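Local coordinates for Rep protein (Adeno-associated virus - 5, PDB 1M55), which probably nicks viral origin DNA through its metal-dependent endonuclease domain, starting rolling-circle-type replication of the virus, at residues R58-F63 / F77-E82; Y65-F70 / T92-S97; I99-L104 / G140-V145; R106-I111 / V131-V136; A165-N168 / Y172-A175. All coordinates share one frame; numbering follows the deposited sequence.

Overall arrangement
Contacts 1 and 2 lie along helix 50-71, their centres 11 Å apart, and join it to the neighbouring strands 77-83 and 88-95. Contacts 3 and 4 share helix 101-118 and are the closest pair, 9 Å between centres; a probable hydrogen bond, K143 N to T134 O (2.9 Å), joins segments 140-145 and 131-136. The two helices meet through F63 on I111, W67 on L104 and F70 on Y107. Contact 5 uses the strand beyond 77-83, about 23 Å from contact 4 (centres). The zinc ion bound by E82 of contact 1 with H89 and H91 marks the probable nuclease site; the second is bound by E95 of contact 2 with Q73.

Contact 1. Residues R58-F63 / F77-E82; sequences RIRRVF and FFVQFE. With ZN (zinc ion), chain C.
With chi1 at 175°, R60 carries its CG out toward V79, and a bend at chi3 (68°) then swings the guanidinium over to F77. The aliphatic part does the first half of the packing: CG sits 4.1 Å from both CG1 and CG2 of V79, while CD lies against V79 CB and CG1. At the far end NH1 reaches F77 CZ at 3.8 Å. The two side chains cross at about a right angle and their flat groups are inclined by 39°; NH1 comes at the phenyl ring obliquely, while CZ sits at the guanidinium edge. The charge is answered next door: NH2 forms a salt bridge with D57, whose other oxygen takes R61, and R60 also makes a cation-pi contact with W166. This is helix 50-71 packed on the antiparallel sheet of an HUH-type nuclease fold, the His-hydrophobic-His pair H89 and H91 being on the adjacent strand. On the other face of strand 77-83, E82 joins those histidines on the zinc ion, with OE1 at 2.1 Å from the metal and OE2 held back at 3.7 Å. That second oxygen receives Q80 NE2 on its anti lone pair at 2.9 Å, nearly in the amide plane, and is also salt-bridged to K157.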
# COMPACT_ATOMS: atom_id res chain seq x y z
N ARG A 58 -2.65 -5.43 -7.34
CA ARG A 58 -1.62 -5.86 -8.27
C ARG A 58 -0.33 -5.09 -7.99
O ARG A 58 0.76 -5.67 -7.98
CB ARG A 58 -2.06 -5.66 -9.72
CG ARG A 58 -1.09 -6.25 -10.76
CD ARG A 58 -0.84 -7.74 -10.53
NE ARG A 58 -2.08 -8.52 -10.46
CZ ARG A 58 -2.78 -8.92 -11.52
NH1 ARG A 58 -2.36 -8.64 -12.75
NH2 ARG A 58 -3.92 -9.56 -11.34
N ILE A 59 -0.46 -3.79 -7.72
CA ILE A 59 0.70 -2.97 -7.40
C ILE A 59 1.37 -3.52 -6.14
O ILE A 59 2.59 -3.71 -6.10
CB ILE A 59 0.30 -1.49 -7.14
CG1 ILE A 59 -0.10 -0.82 -8.45
CG2 ILE A 59 1.45 -0.72 -6.48
CD1 ILE A 59 -0.60 0.61 -8.26
N ARG A 60 0.56 -3.79 -5.12
CA ARG A 60 1.06 -4.32 -3.86
C ARG A 60 1.87 -5.60 -4.05
O ARG A 60 3.00 -5.71 -3.57
CB ARG A 60 -0.09 -4.59 -2.89
CG ARG A 60 0.36 -5.26 -1.61
CD ARG A 60 -0.80 -5.79 -0.82
NE ARG A 60 -1.49 -6.91 -1.47
CZ ARG A 60 -1.25 -8.19 -1.21
NH1 ARG A 60 -0.31 -8.54 -0.33
NH2 ARG A 60 -2.01 -9.13 -1.75
N ARG A 61 1.29 -6.57 -4.76
CA ARG A 61 1.99 -7.84 -4.98
C ARG A 61 3.27 -7.66 -5.80
O ARG A 61 4.32 -8.18 -5.43
CB ARG A 61 1.06 -8.86 -5.64
CG ARG A 61 -0.10 -9.28 -4.75
CD ARG A 61 -1.02 -10.24 -5.49
NE ARG A 61 -2.22 -10.58 -4.73
CZ ARG A 61 -2.31 -11.57 -3.85
NH1 ARG A 61 -1.26 -12.34 -3.60
NH2 ARG A 61 -3.46 -11.81 -3.24
N VAL A 62 3.20 -6.92 -6.90
CA VAL A 62 4.38 -6.71 -7.73
C VAL A 62 5.48 -6.00 -6.92
O VAL A 62 6.66 -6.38 -6.99
CB VAL A 62 4.05 -5.91 -9.01
CG1 VAL A 62 5.33 -5.51 -9.73
CG2 VAL A 62 3.16 -6.75 -9.93
N PHE A 63 5.08 -5.03 -6.10
CA PHE A 63 6.00 -4.28 -5.26
C PHE A 63 6.69 -5.23 -4.29
O PHE A 63 7.92 -5.26 -4.20
CB PHE A 63 5.23 -3.20 -4.49
CG PHE A 63 6.11 -2.30 -3.65
CD1 PHE A 63 6.37 -0.99 -4.06
CD2 PHE A 63 6.67 -2.74 -2.46
CE1 PHE A 63 7.17 -0.15 -3.29
CE2 PHE A 63 7.48 -1.91 -1.68
CZ PHE A 63 7.73 -0.61 -2.10
N PHE A 77 5.34 -7.13 6.11
CA PHE A 77 4.74 -5.91 5.60
C PHE A 77 3.36 -5.67 6.17
O PHE A 77 2.72 -6.57 6.72
CB PHE A 77 4.61 -5.99 4.06
CG PHE A 77 3.64 -7.05 3.58
CD1 PHE A 77 2.27 -6.79 3.48
CD2 PHE A 77 4.09 -8.32 3.24
CE1 PHE A 77 1.37 -7.78 3.07
CE2 PHE A 77 3.20 -9.32 2.82
CZ PHE A 77 1.84 -9.04 2.73
N PHE A 78 2.92 -4.42 6.05
CA PHE A 78 1.58 -4.00 6.40
C PHE A 78 1.30 -2.94 5.35
O PHE A 78 2.00 -1.93 5.27
CB PHE A 78 1.45 -3.40 7.81
CG PHE A 78 0.02 -3.10 8.19
CD1 PHE A 78 -0.76 -4.06 8.82
CD2 PHE A 78 -0.57 -1.88 7.83
CE1 PHE A 78 -2.12 -3.82 9.09
CE2 PHE A 78 -1.91 -1.63 8.11
CZ PHE A 78 -2.69 -2.61 8.73
N VAL A 79 0.34 -3.22 4.48
CA VAL A 79 -0.02 -2.32 3.39
C VAL A 79 -1.48 -1.91 3.54
O VAL A 79 -2.36 -2.76 3.69
CB VAL A 79 0.17 -3.03 2.03
CG1 VAL A 79 -0.22 -2.11 0.88
CG2 VAL A 79 1.62 -3.48 1.87
N GLN A 80 -1.72 -0.61 3.54
CA GLN A 80 -3.09 -0.11 3.66
C GLN A 80 -3.46 0.76 2.46
O GLN A 80 -2.74 1.69 2.11
CB GLN A 80 -3.27 0.66 4.97
CG GLN A 80 -4.68 1.15 5.20
CD GLN A 80 -4.97 1.44 6.65
OE1 GLN A 80 -5.10 0.52 7.45
NE2 GLN A 80 -5.07 2.71 7.00
N PHE A 81 -4.57 0.40 1.82
CA PHE A 81 -5.09 1.11 0.66
C PHE A 81 -6.12 2.13 1.15
O PHE A 81 -7.07 1.78 1.87
CB PHE A 81 -5.74 0.12 -0.32
CG PHE A 81 -6.23 0.74 -1.60
CD1 PHE A 81 -7.46 0.38 -2.13
CD2 PHE A 81 -5.46 1.70 -2.26
CE1 PHE A 81 -7.92 0.97 -3.31
CE2 PHE A 81 -5.92 2.29 -3.44
CZ PHE A 81 -7.15 1.93 -3.96
N GLU A 82 -5.94 3.39 0.76
CA GLU A 82 -6.83 4.47 1.19
C GLU A 82 -7.30 5.36 0.05
O GLU A 82 -6.66 5.46 -1.00
CB GLU A 82 -6.12 5.36 2.21
CG GLU A 82 -5.73 4.67 3.51
CD GLU A 82 -4.91 5.55 4.43
OE1 GLU A 82 -4.72 6.75 4.12
OE2 GLU A 82 -4.44 5.05 5.46
ZN ZN C . -3.06 7.82 3.49

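Contact 2. Residues Y65-F70 / T92-S97; sequences YEWNKF and TLVETS. With ZN (zinc ion), chain D.
W67 and V94 bring helix 50-71 down onto strand 88-95, part of the helix-on-antiparallel-sheet layering of the HUH nuclease fold. Along the helix, E66 comes first, on the side turned from the strand; its OE2 takes a salt bridge from K69 NZ at 2.8 Å, the ammonium arriving from above the carboxylate plane. For W67, a chi1 of -175° throws the indole across toward the sheet, and V94 CG1 sits over one face in a CH-pi contact, 3.3 Å from the centroid of the five-membered ring and 18° off its normal. The methyl is only 3.2 Å from NE1, a tight fit. The benzo side of the indole packs on L104 of helix 101-118, and E95 O lies at the ring edge, 3.6 Å from W67 CZ2. In the ring plane, NE1 donates to a water at 3.0 Å, and that water donates in turn to E95 O and S97 O, so the N-H is satisfied without a direct bond to the strand. F70 then faces the other helix, its ring stacked with Y107. Where the strand ends, E95 and Q73 bind the second zinc ion: E95 OE2 lies 2.2 Å from the metal and also accepts from K76 N, and a zinc-bound water hydrogen-bonds both E95 OE1 (3.1 Å) and S97 OG (3.0 Å).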
# COMPACT_ATOMS: atom_id res chain seq x y z
N TYR A 65 6.98 -8.56 -4.30
CA TYR A 65 7.79 -9.60 -4.92
C TYR A 65 9.14 -9.03 -5.35
O TYR A 65 10.18 -9.67 -5.16
CB TYR A 65 7.04 -10.24 -6.11
CG TYR A 65 5.74 -10.91 -5.72
CD1 TYR A 65 4.81 -11.30 -6.69
CD2 TYR A 65 5.40 -11.10 -4.37
CE1 TYR A 65 3.58 -11.85 -6.32
CE2 TYR A 65 4.17 -11.65 -4.00
CZ TYR A 65 3.27 -12.02 -4.98
OH TYR A 65 2.05 -12.54 -4.61
N GLU A 66 9.13 -7.81 -5.87
CA GLU A 66 10.35 -7.15 -6.30
C GLU A 66 11.19 -6.82 -5.06
O GLU A 66 12.42 -6.98 -5.07
CB GLU A 66 10.02 -5.89 -7.10
CG GLU A 66 11.10 -5.45 -8.08
CD GLU A 66 11.33 -6.43 -9.23
OE1 GLU A 66 10.48 -7.32 -9.48
OE2 GLU A 66 12.37 -6.28 -9.91
N TRP A 67 10.53 -6.42 -3.98
CA TRP A 67 11.22 -6.10 -2.73
C TRP A 67 11.90 -7.37 -2.21
O TRP A 67 13.06 -7.33 -1.79
CB TRP A 67 10.24 -5.58 -1.69
CG TRP A 67 10.89 -5.13 -0.42
CD1 TRP A 67 11.34 -5.93 0.60
CD2 TRP A 67 11.16 -3.78 -0.01
NE1 TRP A 67 11.86 -5.16 1.61
CE2 TRP A 67 11.77 -3.84 1.26
CE3 TRP A 67 10.94 -2.52 -0.60
CZ2 TRP A 67 12.16 -2.69 1.96
CZ3 TRP A 67 11.33 -1.38 0.10
CH2 TRP A 67 11.94 -1.47 1.36
N ASN A 68 11.19 -8.50 -2.26
CA ASN A 68 11.73 -9.78 -1.80
C ASN A 68 12.99 -10.14 -2.57
O ASN A 68 13.88 -10.80 -2.04
CB ASN A 68 10.69 -10.90 -1.95
CG ASN A 68 9.48 -10.75 -1.02
OD1 ASN A 68 8.48 -11.44 -1.21
ND2 ASN A 68 9.58 -9.88 -0.03
N LYS A 69 13.05 -9.75 -3.84
CA LYS A 69 14.23 -10.03 -4.66
C LYS A 69 15.45 -9.36 -4.03
O LYS A 69 16.53 -9.97 -3.93
CB LYS A 69 14.04 -9.51 -6.08
CG LYS A 69 15.23 -9.74 -6.99
CD LYS A 69 15.07 -9.04 -8.32
CE LYS A 69 15.01 -7.54 -8.13
NZ LYS A 69 15.12 -6.82 -9.42
N PHE A 70 15.27 -8.13 -3.57
CA PHE A 70 16.34 -7.36 -2.94
C PHE A 70 16.65 -7.77 -1.50
O PHE A 70 17.81 -7.81 -1.10
CB PHE A 70 16.01 -5.86 -2.97
CG PHE A 70 15.86 -5.30 -4.36
CD1 PHE A 70 14.68 -4.65 -4.73
CD2 PHE A 70 16.89 -5.39 -5.28
CE1 PHE A 70 14.54 -4.12 -6.01
CE2 PHE A 70 16.75 -4.85 -6.57
CZ PHE A 70 15.57 -4.21 -6.92
N THR A 92 2.70 1.67 2.08
CA THR A 92 3.41 0.41 2.00
C THR A 92 4.54 0.32 3.02
O THR A 92 5.61 0.92 2.84
CB THR A 92 3.97 0.22 0.57
OG1 THR A 92 2.97 0.62 -0.38
CG2 THR A 92 4.34 -1.23 0.31
N LEU A 93 4.27 -0.38 4.13
CA LEU A 93 5.27 -0.56 5.17
C LEU A 93 5.94 -1.91 4.96
O LEU A 93 5.28 -2.95 4.99
CB LEU A 93 4.64 -0.53 6.56
CG LEU A 93 4.02 0.77 7.08
CD1 LEU A 93 3.42 0.51 8.46
CD2 LEU A 93 5.08 1.85 7.16
N VAL A 94 7.25 -1.89 4.74
CA VAL A 94 7.99 -3.13 4.54
C VAL A 94 9.19 -3.08 5.49
O VAL A 94 9.82 -2.03 5.64
CB VAL A 94 8.46 -3.29 3.09
CG1 VAL A 94 9.00 -4.69 2.88
CG2 VAL A 94 7.30 -3.04 2.13
N GLU A 95 9.49 -4.20 6.15
CA GLU A 95 10.59 -4.21 7.10
C GLU A 95 11.92 -3.85 6.45
O GLU A 95 12.15 -4.14 5.27
CB GLU A 95 10.68 -5.54 7.84
CG GLU A 95 11.24 -6.68 7.03
CD GLU A 95 11.32 -7.95 7.85
OE1 GLU A 95 11.77 -7.89 9.01
OE2 GLU A 95 10.93 -9.01 7.32
N THR A 96 12.79 -3.22 7.23
CA THR A 96 14.09 -2.76 6.76
C THR A 96 15.15 -3.84 6.52
O THR A 96 16.11 -3.62 5.78
CB THR A 96 14.68 -1.75 7.76
OG1 THR A 96 14.82 -2.38 9.05
CG2 THR A 96 13.77 -0.55 7.90
N SER A 97 14.98 -4.99 7.16
CA SER A 97 15.92 -6.11 7.05
C SER A 97 16.45 -6.36 5.64
O SER A 97 15.69 -6.56 4.69
CB SER A 97 15.28 -7.38 7.61
OG SER A 97 16.23 -8.41 7.80
ZN ZN D . 11.77 -10.86 8.05
O HOH W 1 13.03 -6.39 4.10
O HOH W 2 13.92 -10.05 8.64
O HOH W 3 9.83 -12.05 7.35

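Contact 3. Residues I99-L104 / G140-V145; sequences ISSMVL and GANKVV
N142 lays the face of its amide against L104 CD2, its CG 3.8 Å and its ND2 3.7 Å from that methyl, the two side chains running obliquely. ND2 lies 2.9 Å from S101 O and 3.1 Å from S101 OG. With chi1 at -171° the S101 hydroxyl projects toward the loop, where two waters bind it. One, 2.8 Å from S101 OG, donates to N142 O; the other, 2.7 Å from S101 OG, accepts from N142 N at 2.9 Å. A single serine oxygen thus spans both backbone polar groups of N142 by way of solvent. The remaining amide atom, N142 OD1, takes a hydrogen bond from K135 NZ, of the loop after strand 131-133, while L104 continues inward onto Y5 and I133. The arrangement is a water-bridged loop-to-helix contact, tying the connection between strands 131-133 and 145-146 to the beginning of helix 101-118 in the HUH nuclease fold.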
# COMPACT_ATOMS: atom_id res chain seq x y z
N ILE A 99 17.85 -4.29 3.58
CA ILE A 99 17.84 -3.13 2.69
C ILE A 99 18.46 -1.92 3.38
O ILE A 99 17.88 -1.38 4.33
CB ILE A 99 16.39 -2.77 2.28
CG1 ILE A 99 15.61 -4.02 1.84
CG2 ILE A 99 16.40 -1.72 1.16
CD1 ILE A 99 16.06 -4.61 0.53
N SER A 100 19.63 -1.49 2.93
CA SER A 100 20.28 -0.33 3.53
C SER A 100 19.61 0.95 3.02
O SER A 100 19.20 1.03 1.86
CB SER A 100 21.78 -0.31 3.23
OG SER A 100 22.06 -0.02 1.87
N SER A 101 19.54 1.96 3.88
CA SER A 101 18.91 3.22 3.53
C SER A 101 19.51 3.93 2.32
O SER A 101 18.78 4.51 1.52
CB SER A 101 18.90 4.15 4.75
OG SER A 101 18.11 5.31 4.50
N MET A 102 20.83 3.86 2.16
CA MET A 102 21.48 4.53 1.03
C MET A 102 21.15 3.93 -0.33
O MET A 102 21.18 4.62 -1.35
CB MET A 102 23.00 4.61 1.24
CG MET A 102 23.77 3.32 0.93
SD MET A 102 25.57 3.52 1.11
CE MET A 102 25.86 5.03 0.13
N VAL A 103 20.82 2.64 -0.35
CA VAL A 103 20.49 1.96 -1.59
C VAL A 103 18.98 1.89 -1.88
O VAL A 103 18.56 1.62 -3.01
CB VAL A 103 21.12 0.54 -1.62
CG1 VAL A 103 20.32 -0.43 -0.75
CG2 VAL A 103 21.23 0.04 -3.04
N LEU A 104 18.17 2.19 -0.86
CA LEU A 104 16.71 2.16 -0.99
C LEU A 104 16.17 2.95 -2.18
O LEU A 104 15.25 2.50 -2.86
CB LEU A 104 16.05 2.64 0.31
CG LEU A 104 14.52 2.56 0.39
CD1 LEU A 104 14.06 1.11 0.31
CD2 LEU A 104 14.03 3.20 1.68
N GLY A 140 15.87 15.00 3.49
CA GLY A 140 16.47 14.24 4.58
C GLY A 140 16.58 12.75 4.32
O GLY A 140 16.39 12.27 3.20
N ALA A 141 16.89 12.01 5.39
CA ALA A 141 17.05 10.57 5.31
C ALA A 141 15.71 9.84 5.20
O ALA A 141 14.65 10.40 5.50
CB ALA A 141 17.82 10.07 6.53
N ASN A 142 15.77 8.59 4.77
CA ASN A 142 14.58 7.76 4.63
C ASN A 142 14.06 7.46 6.03
O ASN A 142 14.81 6.98 6.89
CB ASN A 142 14.91 6.46 3.89
CG ASN A 142 15.36 6.71 2.46
OD1 ASN A 142 14.76 7.51 1.75
ND2 ASN A 142 16.42 6.03 2.05
N LYS A 143 12.79 7.75 6.26
CA LYS A 143 12.18 7.54 7.56
C LYS A 143 12.05 6.06 7.92
O LYS A 143 11.77 5.22 7.06
CB LYS A 143 10.79 8.20 7.60
CG LYS A 143 10.18 8.34 8.99
CD LYS A 143 8.77 8.91 8.90
CE LYS A 143 8.23 9.34 10.25
NZ LYS A 143 8.95 10.54 10.77
N VAL A 144 12.31 5.75 9.18
CA VAL A 144 12.18 4.39 9.67
C VAL A 144 11.20 4.48 10.83
O VAL A 144 11.31 5.37 11.67
CB VAL A 144 13.54 3.82 10.15
CG1 VAL A 144 13.32 2.46 10.83
CG2 VAL A 144 14.49 3.66 8.97
N VAL A 145 10.21 3.61 10.82
CA VAL A 145 9.20 3.58 11.87
C VAL A 145 9.13 2.17 12.43
O VAL A 145 9.61 1.23 11.81
CB VAL A 145 7.80 3.97 11.34
CG1 VAL A 145 7.81 5.39 10.79
CG2 VAL A 145 7.34 2.99 10.27
O HOH W 4 17.15 5.93 7.04
O HOH W 5 18.40 7.94 3.81

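Contact 4. Residues R106-I111 / V131-V136; sequences RYVSQI and VAITKV
V108 on helix 101-118 and V131 on strand 131-133 stand with their CA atoms 7.9 Å apart, a distance that leaves space for side chains alone between helix and strand. This is helix 101-118 packed on the antiparallel sheet of the HUH nuclease fold. V108 reaches down between two residues of the same strand face, V131 and I133, while A132 between them points away. Its two methyls divide the work. CG1 meets V131 CG1 at 3.5 Å, the closest approach here, with the two valines running past each other in opposite directions. CG2 goes to the isoleucine instead, 3.9 Å from both I133 CG1 and I133 CD1, and V108 CB adds a touch on CD1 at 4.0 Å. The I133 chain is extended at chi2 (169°), which lays CD1 alongside V108 CB and CG2. Further on, I133 also packs on L104 and V131 on R112, so the strand is lined by successive turns of the one helix. On the next turn I111 turns to W67 of helix 50-71. The strand itself is fixed in the sheet through A132, bonded to I8, and T134, bonded to E6, its hydroxyl too meeting the E6 carboxylate. The helix-strand interface has no hydrogen bond across it, so its spacing probably follows from methyl packing.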
# COMPACT_ATOMS: atom_id res chain seq x y z
N ARG A 106 17.53 3.58 -5.12
CA ARG A 106 17.72 2.84 -6.35
C ARG A 106 16.77 1.65 -6.43
O ARG A 106 16.16 1.40 -7.47
CB ARG A 106 19.17 2.35 -6.47
CG ARG A 106 19.58 2.00 -7.89
CD ARG A 106 20.95 1.35 -7.91
NE ARG A 106 20.94 0.03 -7.30
CZ ARG A 106 21.90 -0.46 -6.53
NH1 ARG A 106 22.98 0.27 -6.25
NH2 ARG A 106 21.81 -1.69 -6.04
N TYR A 107 16.62 0.93 -5.32
CA TYR A 107 15.72 -0.23 -5.28
C TYR A 107 14.29 0.16 -5.60
O TYR A 107 13.64 -0.46 -6.45
CB TYR A 107 15.77 -0.90 -3.91
CG TYR A 107 17.02 -1.72 -3.65
CD1 TYR A 107 17.24 -2.30 -2.40
CD2 TYR A 107 17.97 -1.92 -4.65
CE1 TYR A 107 18.38 -3.07 -2.16
CE2 TYR A 107 19.12 -2.68 -4.41
CZ TYR A 107 19.31 -3.25 -3.16
OH TYR A 107 20.43 -4.01 -2.91
N VAL A 108 13.79 1.20 -4.94
CA VAL A 108 12.42 1.67 -5.16
C VAL A 108 12.24 2.17 -6.59
O VAL A 108 11.18 1.97 -7.19
CB VAL A 108 12.02 2.74 -4.11
CG1 VAL A 108 10.68 3.37 -4.45
CG2 VAL A 108 11.94 2.09 -2.73
N SER A 109 13.29 2.76 -7.15
CA SER A 109 13.26 3.24 -8.53
C SER A 109 13.08 2.03 -9.46
O SER A 109 12.31 2.07 -10.43
CB SER A 109 14.56 3.97 -8.86
OG SER A 109 14.56 4.44 -10.19
N GLN A 110 13.77 0.93 -9.15
CA GLN A 110 13.66 -0.29 -9.94
C GLN A 110 12.26 -0.89 -9.79
O GLN A 110 11.70 -1.41 -10.76
CB GLN A 110 14.73 -1.30 -9.52
CG GLN A 110 16.13 -0.93 -9.97
CD GLN A 110 17.18 -1.95 -9.52
OE1 GLN A 110 17.02 -3.15 -9.72
NE2 GLN A 110 18.26 -1.46 -8.93
N ILE A 111 11.71 -0.83 -8.58
CA ILE A 111 10.38 -1.36 -8.34
C ILE A 111 9.37 -0.55 -9.16
O ILE A 111 8.48 -1.12 -9.79
CB ILE A 111 10.00 -1.33 -6.84
CG1 ILE A 111 10.95 -2.24 -6.05
CG2 ILE A 111 8.56 -1.78 -6.66
CD1 ILE A 111 10.70 -2.25 -4.56
N VAL A 131 5.38 7.23 -6.67
CA VAL A 131 6.04 6.22 -5.85
C VAL A 131 7.02 7.03 -5.02
O VAL A 131 8.05 7.47 -5.52
CB VAL A 131 6.80 5.16 -6.67
CG1 VAL A 131 7.51 4.18 -5.73
CG2 VAL A 131 5.83 4.39 -7.55
N ALA A 132 6.67 7.28 -3.76
CA ALA A 132 7.50 8.11 -2.89
C ALA A 132 7.90 7.48 -1.56
O ALA A 132 7.06 6.99 -0.81
CB ALA A 132 6.78 9.44 -2.63
N ILE A 133 9.20 7.52 -1.27
CA ILE A 133 9.72 7.00 -0.00
C ILE A 133 9.51 8.10 1.05
O ILE A 133 9.86 9.26 0.82
CB ILE A 133 11.23 6.72 -0.08
CG1 ILE A 133 11.54 5.70 -1.18
CG2 ILE A 133 11.74 6.21 1.27
CD1 ILE A 133 13.01 5.58 -1.49
N THR A 134 8.91 7.75 2.18
CA THR A 134 8.70 8.74 3.23
C THR A 134 10.04 9.10 3.85
O THR A 134 10.85 8.23 4.19
CB THR A 134 7.72 8.22 4.30
OG1 THR A 134 6.48 7.88 3.67
CG2 THR A 134 7.47 9.28 5.36
N LYS A 135 10.30 10.41 3.95
CA LYS A 135 11.54 10.94 4.51
C LYS A 135 11.27 11.55 5.89
O LYS A 135 10.12 11.84 6.24
CB LYS A 135 12.10 12.05 3.61
CG LYS A 135 12.15 11.72 2.13
CD LYS A 135 13.23 10.72 1.81
CE LYS A 135 13.31 10.51 0.31
NZ LYS A 135 14.53 9.76 -0.07
N VAL A 136 12.33 11.74 6.66
CA VAL A 136 12.23 12.35 7.98
C VAL A 136 11.80 13.81 7.77
O VAL A 136 11.03 14.37 8.55
CB VAL A 136 13.59 12.30 8.72
CG1 VAL A 136 13.49 13.05 10.05
CG2 VAL A 136 14.00 10.86 8.97

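Contact 5. Residues A165-N168 / Y172-A175; sequences AWTN and YKLA
Y172 turns back over T167 with its backbone rather than its ring: Y172 O lies 3.6 Å from T167 CG2, and the same methyl is 4.1 Å from Y172 CB. The phenol runs off from the contact and packs on F78, I150, P151 and L185. T167 presents that methyl because its OG1 stands opposite the backbone N (chi1 -174°) and is hydrogen-bonded to F77 O of the neighbouring strand and to L169 N in the turn. Strand 162-167 is an edge strand of the antiparallel sheet, paired with 77-83, and after a short turn the chain folds back across it here before entering helix 179-191. K173 follows and lies alongside the strand end. Its CG is 4.3 Å from T167 CG2, and a bend at chi4 (-64°) brings NZ back over the backbone, 3.5 Å from T167 O and 3.8 Å from N168 CA, a close approach without a hydrogen bond. The side chain of N168 heads the other way, OD1 accepting from F77 N and ND2 donating to S75 O; it is about 7 Å from the zinc ion bound by Q73 and E95. A175 then faces helix 179-191, packing on E181 and L185, with A175 O taken by R182 NE.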
# COMPACT_ATOMS: atom_id res chain seq x y z
N ALA A 165 -6.70 -3.49 3.34
CA ALA A 165 -5.39 -3.63 3.95
C ALA A 165 -4.95 -5.08 3.89
O ALA A 165 -5.79 -5.99 3.83
CB ALA A 165 -5.40 -3.12 5.40
N TRP A 166 -3.64 -5.29 3.88
CA TRP A 166 -3.05 -6.63 3.82
C TRP A 166 -1.83 -6.65 4.73
O TRP A 166 -1.15 -5.64 4.90
CB TRP A 166 -2.54 -6.94 2.40
CG TRP A 166 -3.52 -6.79 1.27
CD1 TRP A 166 -4.21 -7.80 0.65
CD2 TRP A 166 -3.83 -5.59 0.55
NE1 TRP A 166 -4.90 -7.30 -0.44
CE2 TRP A 166 -4.68 -5.95 -0.52
CE3 TRP A 166 -3.45 -4.24 0.69
CZ2 TRP A 166 -5.17 -5.01 -1.44
CZ3 TRP A 166 -3.93 -3.31 -0.23
CH2 TRP A 166 -4.78 -3.70 -1.28
N THR A 167 -1.51 -7.82 5.27
CA THR A 167 -0.34 -7.95 6.13
C THR A 167 -0.00 -9.41 6.37
O THR A 167 -0.86 -10.29 6.26
CB THR A 167 -0.57 -7.28 7.51
OG1 THR A 167 0.64 -7.32 8.27
CG2 THR A 167 -1.66 -8.01 8.29
N ASN A 168 1.28 -9.66 6.63
CA ASN A 168 1.73 -11.01 6.96
C ASN A 168 2.23 -10.99 8.41
O ASN A 168 2.95 -11.89 8.84
CB ASN A 168 2.77 -11.55 5.97
CG ASN A 168 4.02 -10.71 5.89
OD1 ASN A 168 4.12 -9.65 6.51
ND2 ASN A 168 4.98 -11.16 5.09
N TYR A 172 -1.44 -8.34 13.34
CA TYR A 172 -2.39 -7.48 12.64
C TYR A 172 -3.25 -8.13 11.57
O TYR A 172 -4.05 -7.45 10.92
CB TYR A 172 -1.65 -6.28 12.05
CG TYR A 172 -0.93 -5.46 13.09
CD1 TYR A 172 0.47 -5.42 13.14
CD2 TYR A 172 -1.64 -4.75 14.05
CE1 TYR A 172 1.13 -4.71 14.14
CE2 TYR A 172 -0.99 -4.05 15.06
CZ TYR A 172 0.39 -4.03 15.10
OH TYR A 172 1.01 -3.34 16.12
N LYS A 173 -3.11 -9.44 11.39
CA LYS A 173 -3.88 -10.16 10.37
C LYS A 173 -5.39 -9.95 10.49
O LYS A 173 -6.06 -9.70 9.49
CB LYS A 173 -3.55 -11.65 10.39
CG LYS A 173 -2.23 -12.01 9.73
CD LYS A 173 -1.99 -13.51 9.76
CE LYS A 173 -0.80 -13.91 8.91
NZ LYS A 173 -1.03 -13.60 7.47
N LEU A 174 -5.92 -10.04 11.70
CA LEU A 174 -7.35 -9.85 11.90
C LEU A 174 -7.76 -8.39 11.74
O LEU A 174 -8.78 -8.09 11.13
CB LEU A 174 -7.76 -10.38 13.28
CG LEU A 174 -9.22 -10.19 13.69
CD1 LEU A 174 -10.18 -10.81 12.67
CD2 LEU A 174 -9.42 -10.81 15.07
N ALA A 175 -6.92 -7.48 12.24
CA ALA A 175 -7.19 -6.05 12.16
C ALA A 175 -7.29 -5.51 10.74
O ALA A 175 -8.06 -4.59 10.47
CB ALA A 175 -6.13 -5.27 12.94